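Local coordinates for protein fatty acid amide hydrolase (Candida albicans, PDB 6KVR) that probably hydrolyses monocarboxylic acid amides to the carboxylate and ammonium, as a member of the amidase signature family, at residues 5-10 with 520-525; 66-71 with 108-113; 183-188 with 320-325; 365-370 with 462-467. One frame throughout, in Å; residues are numbered along the deposited sequence.

Interaction 1: 5-10 with 520-525; sequences YETFLN and RSKLEQ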
loop_
_atom_site.group_PDB
_atom_site.type_symbol
_atom_site.label_atom_id
_atom_site.label_comp_id
_atom_site.label_asym_id
_atom_site.label_seq_id
_atom_site.Cartn_x
_atom_site.Cartn_y
_atom_site.Cartn_z
ATOM N N TYR A 5 34.063 -9.349 -12.054
ATOM C CA TYR A 5 32.674 -9.550 -11.658
ATOM C C TYR A 5 32.316 -11.029 -11.485
ATOM O O TYR A 5 31.391 -11.341 -10.717
ATOM C CB TYR A 5 31.747 -8.866 -12.676
ATOM C CG TYR A 5 31.372 -9.724 -13.863
ATOM C CD1 TYR A 5 32.299 -10.020 -14.856
ATOM C CD2 TYR A 5 30.090 -10.248 -13.988
ATOM C CE1 TYR A 5 31.949 -10.813 -15.956
ATOM C CE2 TYR A 5 29.735 -11.049 -15.079
ATOM C CZ TYR A 5 30.667 -11.324 -16.056
ATOM O OH TYR A 5 30.316 -12.109 -17.133
ATOM N N GLU A 6 33.050 -11.949 -12.141
ATOM C CA GLU A 6 32.702 -13.372 -12.088
ATOM C C GLU A 6 32.822 -13.973 -10.687
ATOM O O GLU A 6 32.157 -14.975 -10.405
ATOM C CB GLU A 6 33.571 -14.193 -13.052
ATOM C CG GLU A 6 33.280 -13.958 -14.519
ATOM C CD GLU A 6 34.280 -13.007 -15.154
ATOM O OE1 GLU A 6 34.978 -12.286 -14.402
ATOM O OE2 GLU A 6 34.372 -12.980 -16.402
ATOM N N THR A 7 33.651 -13.409 -9.804
ATOM C CA THR A 7 33.738 -13.966 -8.455
ATOM C C THR A 7 32.477 -13.723 -7.624
ATOM O O THR A 7 32.327 -14.342 -6.565
ATOM C CB THR A 7 34.970 -13.416 -7.708
ATOM O OG1 THR A 7 34.697 -12.111 -7.191
ATOM C CG2 THR A 7 36.178 -13.332 -8.632
ATOM N N PHE A 8 31.559 -12.858 -8.073
ATOM C CA PHE A 8 30.277 -12.708 -7.384
ATOM C C PHE A 8 29.237 -13.730 -7.819
ATOM O O PHE A 8 28.203 -13.846 -7.150
ATOM C CB PHE A 8 29.682 -11.320 -7.623
ATOM C CG PHE A 8 30.450 -10.209 -6.979
ATOM C CD1 PHE A 8 31.553 -9.657 -7.610
ATOM C CD2 PHE A 8 30.057 -9.702 -5.751
ATOM C CE1 PHE A 8 32.257 -8.629 -7.023
ATOM C CE2 PHE A 8 30.759 -8.674 -5.165
ATOM C CZ PHE A 8 31.871 -8.146 -5.800
ATOM N N LEU A 9 29.477 -14.464 -8.907
ATOM C CA LEU A 9 28.456 -15.309 -9.536
ATOM C C LEU A 9 28.357 -16.679 -8.881
ATOM O O LEU A 9 28.421 -17.710 -9.548
ATOM C CB LEU A 9 28.743 -15.440 -11.028
ATOM C CG LEU A 9 29.050 -14.133 -11.772
ATOM C CD1 LEU A 9 29.330 -14.407 -13.239
ATOM C CD2 LEU A 9 27.917 -13.132 -11.614
ATOM N N ASN A 10 28.163 -16.714 -7.563
ATOM C CA ASN A 10 28.166 -17.972 -6.826
ATOM C C ASN A 10 26.835 -18.237 -6.129
ATOM O O ASN A 10 26.781 -19.029 -5.187
ATOM C CB ASN A 10 29.302 -17.980 -5.803
ATOM C CG ASN A 10 29.040 -17.025 -4.645
ATOM O OD1 ASN A 10 28.544 -15.903 -4.842
ATOM N ND2 ASN A 10 29.371 -17.459 -3.430
ATOM N N ARG A 520 36.341 -0.865 1.482
ATOM C CA ARG A 520 35.527 -1.624 2.430
ATOM C C ARG A 520 35.006 -2.945 1.876
ATOM O O ARG A 520 34.534 -3.776 2.656
ATOM C CB ARG A 520 34.324 -0.800 2.875
ATOM C CG ARG A 520 34.627 0.613 3.253
ATOM C CD ARG A 520 33.601 1.494 2.564
ATOM N NE ARG A 520 33.366 2.727 3.287
ATOM C CZ ARG A 520 32.682 3.757 2.815
ATOM N NH1 ARG A 520 32.227 3.778 1.571
ATOM N NH2 ARG A 520 32.445 4.793 3.618
ATOM N N SER A 521 35.055 -3.155 0.562
ATOM C CA SER A 521 34.466 -4.352 -0.030
ATOM C C SER A 521 35.047 -4.565 -1.425
ATOM O O SER A 521 35.665 -3.670 -2.012
ATOM C CB SER A 521 32.934 -4.233 -0.090
ATOM O OG SER A 521 32.553 -3.242 -1.043
ATOM N N LYS A 522 34.838 -5.767 -1.960
ATOM C CA LYS A 522 35.251 -6.005 -3.337
ATOM C C LYS A 522 34.432 -5.147 -4.298
ATOM O O LYS A 522 34.965 -4.637 -5.295
ATOM C CB LYS A 522 35.109 -7.486 -3.697
ATOM C CG LYS A 522 36.150 -8.433 -3.088
ATOM C CD LYS A 522 36.066 -9.788 -3.779
ATOM C CE LYS A 522 36.971 -10.841 -3.148
ATOM N NZ LYS A 522 36.240 -11.694 -2.167
ATOM N N LEU A 523 33.132 -4.976 -4.009
ATOM C CA LEU A 523 32.275 -4.173 -4.875
ATOM C C LEU A 523 32.759 -2.729 -4.955
ATOM O O LEU A 523 32.797 -2.142 -6.043
ATOM C CB LEU A 523 30.830 -4.232 -4.381
ATOM C CG LEU A 523 29.743 -3.468 -5.164
ATOM C CD1 LEU A 523 29.699 -3.891 -6.621
ATOM C CD2 LEU A 523 28.351 -3.652 -4.522
ATOM N N GLU A 524 33.135 -2.139 -3.816
ATOM C CA GLU A 524 33.635 -0.770 -3.851
ATOM C C GLU A 524 34.878 -0.673 -4.713
ATOM O O GLU A 524 35.043 0.297 -5.462
ATOM C CB GLU A 524 33.929 -0.243 -2.441
ATOM C CG GLU A 524 34.169 1.275 -2.439
ATOM C CD GLU A 524 34.429 1.843 -1.052
ATOM O OE1 GLU A 524 34.925 1.090 -0.193
ATOM O OE2 GLU A 524 34.137 3.036 -0.820
ATOM N N GLN A 525 35.766 -1.669 -4.620
ATOM C CA GLN A 525 36.996 -1.649 -5.406
ATOM C C GLN A 525 36.693 -1.810 -6.890
ATOM O O GLN A 525 37.239 -1.085 -7.733
ATOM C CB GLN A 525 37.943 -2.755 -4.938
ATOM C CG GLN A 525 39.307 -2.660 -5.593
ATOM C CD GLN A 525 40.188 -3.853 -5.312
ATOM O OE1 GLN A 525 40.027 -4.529 -4.310
ATOM N NE2 GLN A 525 41.122 -4.119 -6.209
#
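Phe8 and Thr7 sit on the short 3-10 segment 5-8, in which Phe8 N bonds to Tyr5 O at 3.1 Å, and meet Lys522 and Leu523 in the first turn of helix 522-529. The motif is an N-capped helix start approached by the N-terminal loop: Ser521 OG, at the N-cap, accepts from Glu524 N at 3.0 Å with an N-H...O angle of 164°. Phe8 has the largest share of the buried surface. Its ring leaves the backbone with CG anti to the carbonyl carbon (chi1 -68°) and brings CZ within 3.9 Å of Leu523 N, which lies at the ring edge, near its plane. Lys522 CB stands obliquely to the ring, and the two side chains slide past each other in opposite directions. No hydrogen bond joins the segments, so the contact rests on van der Waals packing at the surface. Trp421 packs edge-to-face with Phe8, and Tyr479 touches Leu523. Ahead of the cap, Arg520 N donates almost straight (175°) to Glu524 OE1, 2.9 Å away. At the outer margin Thr7 OG1 comes no nearer than 4.3 Å to Lys522 CD.

Interaction 2: 66-71 with 108-113; sequences DYLYSQ and AHRATL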
loop_
_atom_site.group_PDB
_atom_site.type_symbol
_atom_site.label_atom_id
_atom_site.label_comp_id
_atom_site.label_asym_id
_atom_site.label_seq_id
_atom_site.Cartn_x
_atom_site.Cartn_y
_atom_site.Cartn_z
ATOM N N ASP A 66 26.076 18.160 -28.640
ATOM C CA ASP A 66 26.824 19.294 -29.164
ATOM C C ASP A 66 26.753 19.349 -30.682
ATOM O O ASP A 66 26.532 20.418 -31.264
ATOM C CB ASP A 66 28.274 19.212 -28.708
ATOM C CG ASP A 66 28.933 20.560 -28.672
ATOM O OD1 ASP A 66 28.464 21.420 -27.894
ATOM O OD2 ASP A 66 29.887 20.776 -29.453
ATOM N N TYR A 67 26.922 18.198 -31.334
ATOM C CA TYR A 67 26.867 18.115 -32.792
ATOM C C TYR A 67 25.519 18.567 -33.349
ATOM O O TYR A 67 25.459 19.217 -34.400
ATOM C CB TYR A 67 27.154 16.682 -33.225
ATOM C CG TYR A 67 27.396 16.510 -34.709
ATOM C CD1 TYR A 67 28.565 16.967 -35.304
ATOM C CD2 TYR A 67 26.456 15.873 -35.511
ATOM C CE1 TYR A 67 28.788 16.792 -36.654
ATOM C CE2 TYR A 67 26.668 15.694 -36.853
ATOM C CZ TYR A 67 27.829 16.158 -37.421
ATOM O OH TYR A 67 28.023 15.982 -38.766
ATOM N N LEU A 68 24.424 18.190 -32.684
ATOM C CA LEU A 68 23.094 18.567 -33.149
ATOM C C LEU A 68 22.977 20.079 -33.305
ATOM O O LEU A 68 22.455 20.581 -34.311
ATOM C CB LEU A 68 22.047 18.055 -32.159
ATOM C CG LEU A 68 20.691 18.759 -32.179
ATOM C CD1 LEU A 68 19.932 18.436 -33.464
ATOM C CD2 LEU A 68 19.883 18.398 -30.930
ATOM N N TYR A 69 23.464 20.818 -32.308
ATOM C CA TYR A 69 23.360 22.266 -32.333
ATOM C C TYR A 69 24.408 22.891 -33.252
ATOM O O TYR A 69 24.091 23.796 -34.028
ATOM C CB TYR A 69 23.489 22.794 -30.911
ATOM C CG TYR A 69 22.242 22.571 -30.086
ATOM C CD1 TYR A 69 21.178 23.460 -30.157
ATOM C CD2 TYR A 69 22.123 21.471 -29.246
ATOM C CE1 TYR A 69 20.039 23.268 -29.408
ATOM C CE2 TYR A 69 20.986 21.278 -28.482
ATOM C CZ TYR A 69 19.947 22.174 -28.572
ATOM O OH TYR A 69 18.795 21.994 -27.829
ATOM N N SER A 70 25.648 22.394 -33.202
ATOM C CA SER A 70 26.735 23.009 -33.956
ATOM C C SER A 70 26.589 22.788 -35.457
ATOM O O SER A 70 26.995 23.645 -36.247
ATOM C CB SER A 70 28.079 22.464 -33.472
ATOM O OG SER A 70 28.273 21.132 -33.919
ATOM N N GLN A 71 26.042 21.656 -35.874
ATOM C CA GLN A 71 25.785 21.405 -37.283
ATOM C C GLN A 71 24.385 21.811 -37.704
ATOM O O GLN A 71 24.030 21.610 -38.872
ATOM C CB GLN A 71 26.006 19.929 -37.615
ATOM C CG GLN A 71 27.462 19.591 -37.783
ATOM C CD GLN A 71 27.981 19.920 -39.168
ATOM O OE1 GLN A 71 27.843 19.124 -40.107
ATOM N NE2 GLN A 71 28.545 21.113 -39.315
ATOM N N ALA A 108 9.467 14.356 -34.082
ATOM C CA ALA A 108 9.693 13.132 -34.844
ATOM C C ALA A 108 11.052 13.162 -35.541
ATOM O O ALA A 108 11.799 12.169 -35.528
ATOM C CB ALA A 108 8.567 12.942 -35.864
ATOM N N HIS A 109 11.373 14.295 -36.182
ATOM C CA HIS A 109 12.699 14.498 -36.751
ATOM C C HIS A 109 13.777 14.355 -35.680
ATOM O O HIS A 109 14.734 13.589 -35.842
ATOM C CB HIS A 109 12.751 15.887 -37.407
ATOM C CG HIS A 109 13.945 16.117 -38.286
ATOM N ND1 HIS A 109 14.052 17.218 -39.112
ATOM C CD2 HIS A 109 15.084 15.403 -38.460
ATOM C CE1 HIS A 109 15.201 17.165 -39.762
ATOM N NE2 HIS A 109 15.844 16.073 -39.389
ATOM N N ARG A 110 13.625 15.069 -34.558
ATOM C CA ARG A 110 14.657 15.028 -33.527
ATOM C C ARG A 110 14.796 13.631 -32.921
ATOM O O ARG A 110 15.906 13.237 -32.538
ATOM C CB ARG A 110 14.364 16.075 -32.448
ATOM C CG ARG A 110 15.581 16.451 -31.589
ATOM C CD ARG A 110 15.411 17.797 -30.864
ATOM N NE ARG A 110 16.408 17.980 -29.810
ATOM C CZ ARG A 110 16.682 19.134 -29.208
ATOM N NH1 ARG A 110 16.066 20.258 -29.541
ATOM N NH2 ARG A 110 17.607 19.165 -28.252
ATOM N N ALA A 111 13.698 12.856 -32.866
ATOM C CA ALA A 111 13.768 11.503 -32.313
ATOM C C ALA A 111 14.479 10.551 -33.264
ATOM O O ALA A 111 15.190 9.640 -32.819
ATOM C CB ALA A 111 12.362 10.987 -31.983
ATOM N N THR A 112 14.304 10.735 -34.578
ATOM C CA THR A 112 15.022 9.888 -35.534
ATOM C C THR A 112 16.524 10.131 -35.449
ATOM O O THR A 112 17.322 9.183 -35.489
ATOM C CB THR A 112 14.524 10.145 -36.962
ATOM O OG1 THR A 112 13.098 10.013 -37.004
ATOM C CG2 THR A 112 15.132 9.152 -37.933
ATOM N N LEU A 113 16.924 11.400 -35.329
ATOM C CA LEU A 113 18.328 11.711 -35.083
ATOM C C LEU A 113 18.810 11.058 -33.790
ATOM O O LEU A 113 19.855 10.393 -33.771
ATOM C CB LEU A 113 18.527 13.230 -35.060
ATOM C CG LEU A 113 18.301 13.864 -36.445
ATOM C CD1 LEU A 113 18.134 15.380 -36.348
ATOM C CD2 LEU A 113 19.397 13.477 -37.449
#
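Tyr69 and Arg110 form the polar centre of this meeting of helices 64-70 and 100-118: Arg110 NH2 donates to Tyr69 OH over 3.1 Å, with an N-H...O angle of 149°. The phenol oxygen lies at the guanidinium edge, tilted 20° out of its plane, while the tyrosine ring stands nearly upright to that plane, at 83°. Leu68 supplies the apolar half. Its CD2 rests 3.3 Å above one guanidinium face, offset toward the rim, and is 3.6 Å from Arg110 NH2. The arginine can span the gap because its chain is extended from CG to NE, with CG anti to the backbone N; the backbones themselves stay apart, the nearest CA pair being Leu68 and Leu113 at 8.6 Å. In the next shell Asp83 serves both polar partners, by a salt bridge to Arg110 NH1 and a hydrogen bond to Tyr69 OH. Tyr243 O accepts from Arg110 NE, Thr82 OG1 bonds to NH1, and Phe79 packs on Leu68 and Arg110. With all three guanidinium nitrogens bonded, the buried group is held against rotation, and the Asp83 carboxylate probably offsets its positive charge, the more so as Arg301 brings a second like charge close to NH2.

Interaction 3: 183-188 with 320-325; sequences HGVTTS and WESDST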
loop_
_atom_site.group_PDB
_atom_site.type_symbol
_atom_site.label_atom_id
_atom_site.label_comp_id
_atom_site.label_asym_id
_atom_site.label_seq_id
_atom_site.Cartn_x
_atom_site.Cartn_y
_atom_site.Cartn_z
ATOM N N HIS A 183 -3.877 -0.789 -24.546
ATOM C CA HIS A 183 -2.868 -0.091 -23.771
ATOM C C HIS A 183 -2.913 -0.550 -22.318
ATOM O O HIS A 183 -3.957 -0.960 -21.807
ATOM C CB HIS A 183 -3.114 1.416 -23.828
ATOM C CG HIS A 183 -2.861 2.028 -25.172
ATOM N ND1 HIS A 183 -2.067 1.433 -26.129
ATOM C CD2 HIS A 183 -3.303 3.189 -25.716
ATOM C CE1 HIS A 183 -2.027 2.202 -27.202
ATOM N NE2 HIS A 183 -2.763 3.274 -26.975
ATOM N N GLY A 184 -1.769 -0.470 -21.648
ATOM C CA GLY A 184 -1.762 -0.531 -20.206
ATOM C C GLY A 184 -2.433 0.696 -19.631
ATOM O O GLY A 184 -2.781 1.638 -20.349
ATOM N N VAL A 185 -2.606 0.702 -18.303
ATOM C CA VAL A 185 -3.386 1.772 -17.680
ATOM C C VAL A 185 -2.736 3.129 -17.933
ATOM O O VAL A 185 -3.405 4.094 -18.319
ATOM C CB VAL A 185 -3.579 1.514 -16.177
ATOM C CG1 VAL A 185 -4.258 2.698 -15.543
ATOM C CG2 VAL A 185 -4.422 0.254 -15.955
ATOM N N THR A 186 -1.426 3.228 -17.722
ATOM C CA THR A 186 -0.787 4.533 -17.824
ATOM C C THR A 186 -0.831 5.058 -19.261
ATOM O O THR A 186 -1.135 6.234 -19.492
ATOM C CB THR A 186 0.643 4.452 -17.282
ATOM O OG1 THR A 186 0.590 4.499 -15.856
ATOM C CG2 THR A 186 1.501 5.637 -17.782
ATOM N N THR A 187 -0.576 4.198 -20.243
ATOM C CA THR A 187 -0.608 4.666 -21.623
ATOM C C THR A 187 -2.013 5.103 -22.035
ATOM O O THR A 187 -2.171 6.118 -22.730
ATOM C CB THR A 187 -0.074 3.582 -22.557
ATOM O OG1 THR A 187 1.311 3.372 -22.281
ATOM C CG2 THR A 187 -0.237 3.994 -24.008
ATOM N N SER A 188 -3.050 4.367 -21.631
ATOM C CA SER A 188 -4.370 4.788 -22.081
ATOM C C SER A 188 -4.827 6.036 -21.353
ATOM O O SER A 188 -5.605 6.809 -21.910
ATOM C CB SER A 188 -5.401 3.661 -21.957
ATOM O OG SER A 188 -5.711 3.366 -20.634
ATOM N N TRP A 320 -7.226 5.401 -10.182
ATOM C CA TRP A 320 -7.979 4.500 -9.316
ATOM C C TRP A 320 -9.274 4.038 -9.968
ATOM O O TRP A 320 -9.801 2.988 -9.588
ATOM C CB TRP A 320 -8.284 5.163 -7.958
ATOM C CG TRP A 320 -9.006 6.452 -8.095
ATOM C CD1 TRP A 320 -10.359 6.638 -8.090
ATOM C CD2 TRP A 320 -8.421 7.748 -8.297
ATOM N NE1 TRP A 320 -10.654 7.971 -8.268
ATOM C CE2 TRP A 320 -9.483 8.674 -8.394
ATOM C CE3 TRP A 320 -7.105 8.215 -8.396
ATOM C CZ2 TRP A 320 -9.270 10.044 -8.582
ATOM C CZ3 TRP A 320 -6.890 9.586 -8.581
ATOM C CH2 TRP A 320 -7.968 10.478 -8.676
ATOM N N GLU A 321 -9.783 4.773 -10.961
ATOM C CA GLU A 321 -11.013 4.357 -11.624
ATOM C C GLU A 321 -10.826 3.134 -12.521
ATOM O O GLU A 321 -11.814 2.465 -12.844
ATOM C CB GLU A 321 -11.589 5.532 -12.414
ATOM C CG GLU A 321 -12.284 6.537 -11.506
ATOM C CD GLU A 321 -13.065 7.610 -12.255
ATOM O OE1 GLU A 321 -13.085 7.596 -13.504
ATOM O OE2 GLU A 321 -13.659 8.474 -11.575
ATOM N N SER A 322 -9.593 2.815 -12.928
ATOM C CA SER A 322 -9.351 1.605 -13.706
ATOM C C SER A 322 -8.280 0.693 -13.118
ATOM O O SER A 322 -8.123 -0.434 -13.602
ATOM C CB SER A 322 -8.975 1.956 -15.163
ATOM O OG SER A 322 -8.179 3.123 -15.255
ATOM N N ASP A 323 -7.562 1.128 -12.087
ATOM C CA ASP A 323 -6.546 0.329 -11.411
ATOM C C ASP A 323 -6.805 0.462 -9.920
ATOM O O ASP A 323 -6.581 1.530 -9.333
ATOM C CB ASP A 323 -5.138 0.798 -11.779
ATOM C CG ASP A 323 -4.040 0.146 -10.936
ATOM O OD1 ASP A 323 -4.306 -0.832 -10.189
ATOM O OD2 ASP A 323 -2.877 0.621 -11.048
ATOM N N SER A 324 -7.277 -0.632 -9.315
ATOM C CA SER A 324 -7.696 -0.606 -7.920
ATOM C C SER A 324 -6.527 -0.342 -6.974
ATOM O O SER A 324 -6.735 0.182 -5.874
ATOM C CB SER A 324 -8.372 -1.932 -7.576
ATOM O OG SER A 324 -8.902 -1.866 -6.268
ATOM N N THR A 325 -5.299 -0.700 -7.378
ATOM C CA THR A 325 -4.108 -0.436 -6.570
ATOM C C THR A 325 -3.803 1.057 -6.465
ATOM O O THR A 325 -3.184 1.499 -5.485
ATOM C CB THR A 325 -2.904 -1.159 -7.183
ATOM O OG1 THR A 325 -3.183 -2.560 -7.278
ATOM C CG2 THR A 325 -1.645 -0.952 -6.345
#
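Val185 gives up more surface than any other residue here, and it divides its two methyl branches between two neighbours on the loop 320-325. CG1 lies 4.0 Å from Ser322 OG, and CG2 lies 4.3 Å from Asp323 CB, so each branch has its own partner. The split follows from the first torsion: CG1 is anti to the backbone N (chi1 174°), which leaves CG2 anti to the carbonyl carbon. The CA atoms of Val185 and Asp323 are 7.2 Å apart, and the contact is made by side chains, with no hydrogen bond crossing it. Ser322 turns its hydroxyl into the space between its own backbone N and carbonyl carbon, where it borders the valine methyl. Two local motifs shape the surfaces that meet. On one side Gly184 is the N-cap of helix 185-192, and Ser188 N donates to Gly184 O at 3.0 Å, closing the first turn that carries Val185. On the other, Asp323 makes an Asx turn: its OD1 accepts from Thr325 N at 3.0 Å, from 53° above the carboxylate plane. Its second oxygen, OD2, is hydrogen-bonded to Ser278 OG, in a loop that also touches Val185. The same loop 320-325 borders the dimer interface before and after Asp323: Trp320 O bonds to Asn452, and Ser324 N and O to Asp449 and Arg549, all of the second subunit.

Interaction 4: 365-370 with 462-467; sequences TVVEKL and FILSPT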
loop_
_atom_site.group_PDB
_atom_site.type_symbol
_atom_site.label_atom_id
_atom_site.label_comp_id
_atom_site.label_asym_id
_atom_site.label_seq_id
_atom_site.Cartn_x
_atom_site.Cartn_y
_atom_site.Cartn_z
ATOM N N THR A 365 29.650 21.569 -4.812
ATOM C CA THR A 365 29.271 22.862 -5.380
ATOM C C THR A 365 27.804 23.173 -5.098
ATOM O O THR A 365 27.450 24.325 -4.813
ATOM C CB THR A 365 29.555 22.891 -6.889
ATOM O OG1 THR A 365 30.963 22.744 -7.123
ATOM C CG2 THR A 365 29.107 24.209 -7.509
ATOM N N VAL A 366 26.934 22.154 -5.149
ATOM C CA VAL A 366 25.509 22.410 -4.950
ATOM C C VAL A 366 25.229 22.746 -3.488
ATOM O O VAL A 366 24.449 23.657 -3.183
ATOM C CB VAL A 366 24.675 21.213 -5.454
ATOM C CG1 VAL A 366 23.227 21.279 -4.952
ATOM C CG2 VAL A 366 24.703 21.167 -6.981
ATOM N N VAL A 367 25.880 22.037 -2.563
ATOM C CA VAL A 367 25.710 22.333 -1.144
ATOM C C VAL A 367 26.127 23.773 -0.844
ATOM O O VAL A 367 25.446 24.489 -0.099
ATOM C CB VAL A 367 26.496 21.327 -0.285
ATOM C CG1 VAL A 367 26.588 21.815 1.151
ATOM C CG2 VAL A 367 25.838 19.936 -0.335
ATOM N N GLU A 368 27.235 24.228 -1.433
ATOM C CA GLU A 368 27.701 25.574 -1.117
ATOM C C GLU A 368 26.759 26.625 -1.695
ATOM O O GLU A 368 26.474 27.641 -1.051
ATOM C CB GLU A 368 29.137 25.758 -1.612
ATOM C CG GLU A 368 30.158 24.977 -0.765
ATOM C CD GLU A 368 30.238 25.471 0.692
ATOM O OE1 GLU A 368 30.116 24.646 1.634
ATOM O OE2 GLU A 368 30.427 26.692 0.901
ATOM N N LYS A 369 26.222 26.366 -2.881
ATOM C CA LYS A 369 25.209 27.236 -3.457
ATOM C C LYS A 369 23.948 27.302 -2.587
ATOM O O LYS A 369 23.342 28.370 -2.432
ATOM C CB LYS A 369 24.894 26.726 -4.848
ATOM C CG LYS A 369 24.361 27.767 -5.772
ATOM C CD LYS A 369 25.506 28.532 -6.464
ATOM C CE LYS A 369 24.992 29.699 -7.303
ATOM N NZ LYS A 369 24.155 30.622 -6.448
ATOM N N LEU A 370 23.524 26.164 -2.030
ATOM C CA LEU A 370 22.355 26.151 -1.150
ATOM C C LEU A 370 22.635 26.905 0.140
ATOM O O LEU A 370 21.794 27.669 0.628
ATOM C CB LEU A 370 21.951 24.712 -0.817
ATOM C CG LEU A 370 21.302 23.847 -1.894
ATOM C CD1 LEU A 370 21.111 22.438 -1.341
ATOM C CD2 LEU A 370 19.974 24.473 -2.344
ATOM N N PHE A 462 14.298 17.630 3.038
ATOM C CA PHE A 462 14.750 16.781 1.933
ATOM C C PHE A 462 16.131 16.217 2.206
ATOM O O PHE A 462 16.901 16.749 3.008
ATOM C CB PHE A 462 14.781 17.536 0.601
ATOM C CG PHE A 462 13.493 18.225 0.283
ATOM C CD1 PHE A 462 12.406 17.505 -0.201
ATOM C CD2 PHE A 462 13.352 19.587 0.493
ATOM C CE1 PHE A 462 11.199 18.138 -0.482
ATOM C CE2 PHE A 462 12.142 20.226 0.217
ATOM C CZ PHE A 462 11.064 19.496 -0.274
ATOM N N ILE A 463 16.442 15.122 1.516
ATOM C CA ILE A 463 17.764 14.507 1.558
ATOM C C ILE A 463 18.375 14.626 0.169
ATOM O O ILE A 463 17.735 14.284 -0.837
ATOM C CB ILE A 463 17.684 13.048 2.045
ATOM C CG1 ILE A 463 16.998 13.006 3.416
ATOM C CG2 ILE A 463 19.075 12.422 2.172
ATOM C CD1 ILE A 463 16.795 11.625 3.973
ATOM N N LEU A 464 19.582 15.173 0.109
ATOM C CA LEU A 464 20.316 15.361 -1.135
ATOM C C LEU A 464 21.455 14.357 -1.149
ATOM O O LEU A 464 22.156 14.200 -0.140
ATOM C CB LEU A 464 20.853 16.785 -1.250
ATOM C CG LEU A 464 21.699 17.154 -2.477
ATOM C CD1 LEU A 464 20.897 17.003 -3.754
ATOM C CD2 LEU A 464 22.241 18.586 -2.368
ATOM N N SER A 465 21.633 13.664 -2.271
ATOM C CA SER A 465 22.569 12.551 -2.294
ATOM C C SER A 465 22.978 12.280 -3.740
ATOM O O SER A 465 22.288 12.709 -4.672
ATOM C CB SER A 465 21.938 11.298 -1.664
ATOM O OG SER A 465 20.940 10.789 -2.528
ATOM N N PRO A 466 24.083 11.553 -3.954
ATOM C CA PRO A 466 24.442 11.127 -5.310
ATOM C C PRO A 466 23.394 10.182 -5.877
ATOM O O PRO A 466 22.581 9.609 -5.151
ATOM C CB PRO A 466 25.788 10.403 -5.120
ATOM C CG PRO A 466 26.276 10.817 -3.730
ATOM C CD PRO A 466 25.023 11.021 -2.948
ATOM N N THR A 467 23.420 10.023 -7.203
ATOM C CA THR A 467 22.570 9.047 -7.876
ATOM C C THR A 467 23.276 7.729 -8.105
ATOM O O THR A 467 22.608 6.700 -8.273
ATOM C CB THR A 467 22.088 9.581 -9.228
ATOM O OG1 THR A 467 21.571 10.905 -9.049
ATOM C CG2 THR A 467 20.951 8.705 -9.778
#
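Leu464 of strand 462-466 projects onto three residues of helix 357-372, Val366, Val367 and Leu370, in a helix-on-sheet packing of the alpha/beta amidase fold. Helix 357-372 is the connection of a beta-alpha-beta crossover: it links the parallel neighbours 343-346 and 376-379 in the central mixed sheet, and strand 462-466 lies alongside 343-346. Over the short segments, helix and strand run roughly antiparallel, their directions 151° apart and their axes 10.8 Å from each other at closest approach. The tight part gathers round one methyl, Leu464 CD2. Val366 CG1 is 3.9 Å from it, the two side chains crossing at an oblique angle, and Leu370 CD1 meets the same CD2 end-on at 4.1 Å, the two leucines reaching tip to tip. With CG anti to the backbone N (chi1 178°), Leu464 carries its CD2 to the helix, whereas Leu370 holds CG anti to its carbonyl carbon. The other branch of Leu464 is less engaged, with CD1 5.0 Å from Val366 CG1. All four touching residues are buried, no hydrogen bond joins the segments, and each touch is between aliphatic carbons. Leu543 of strand 540-546 continues the apolar layer beside Val366, and Leu565 of helix 552-565 does so beside Leu370. The solvent side of the helix is looser: Glu368 is exposed and forms a salt bridge with Lys371, while exposed Lys369 flanks the packing and touches Leu565. The longest of the three touches comes from Val367, whose CG2 stops 4.3 Å from Leu464 CD2.

How the interactions relate
Interaction 1 is the surface contact of the four; interactions 2, 3 and 4 are buried, though each lies about 20 Å or more from the centre of the chain. No two share a secondary-structure element or touch: the closest pair, interactions 1 and 4, is still about 11 Å apart between nearest atoms. Chemistry follows place. Interaction 4, against the central sheet, is wholly aliphatic, whereas interaction 2, between two helices, buries a charged group within a polar network. Interaction 3 mixes a valine with small polar residues beside the subunit boundary. Sequence span differs too: interaction 1 joins regions 510 residues apart, interaction 2 regions only 37 apart.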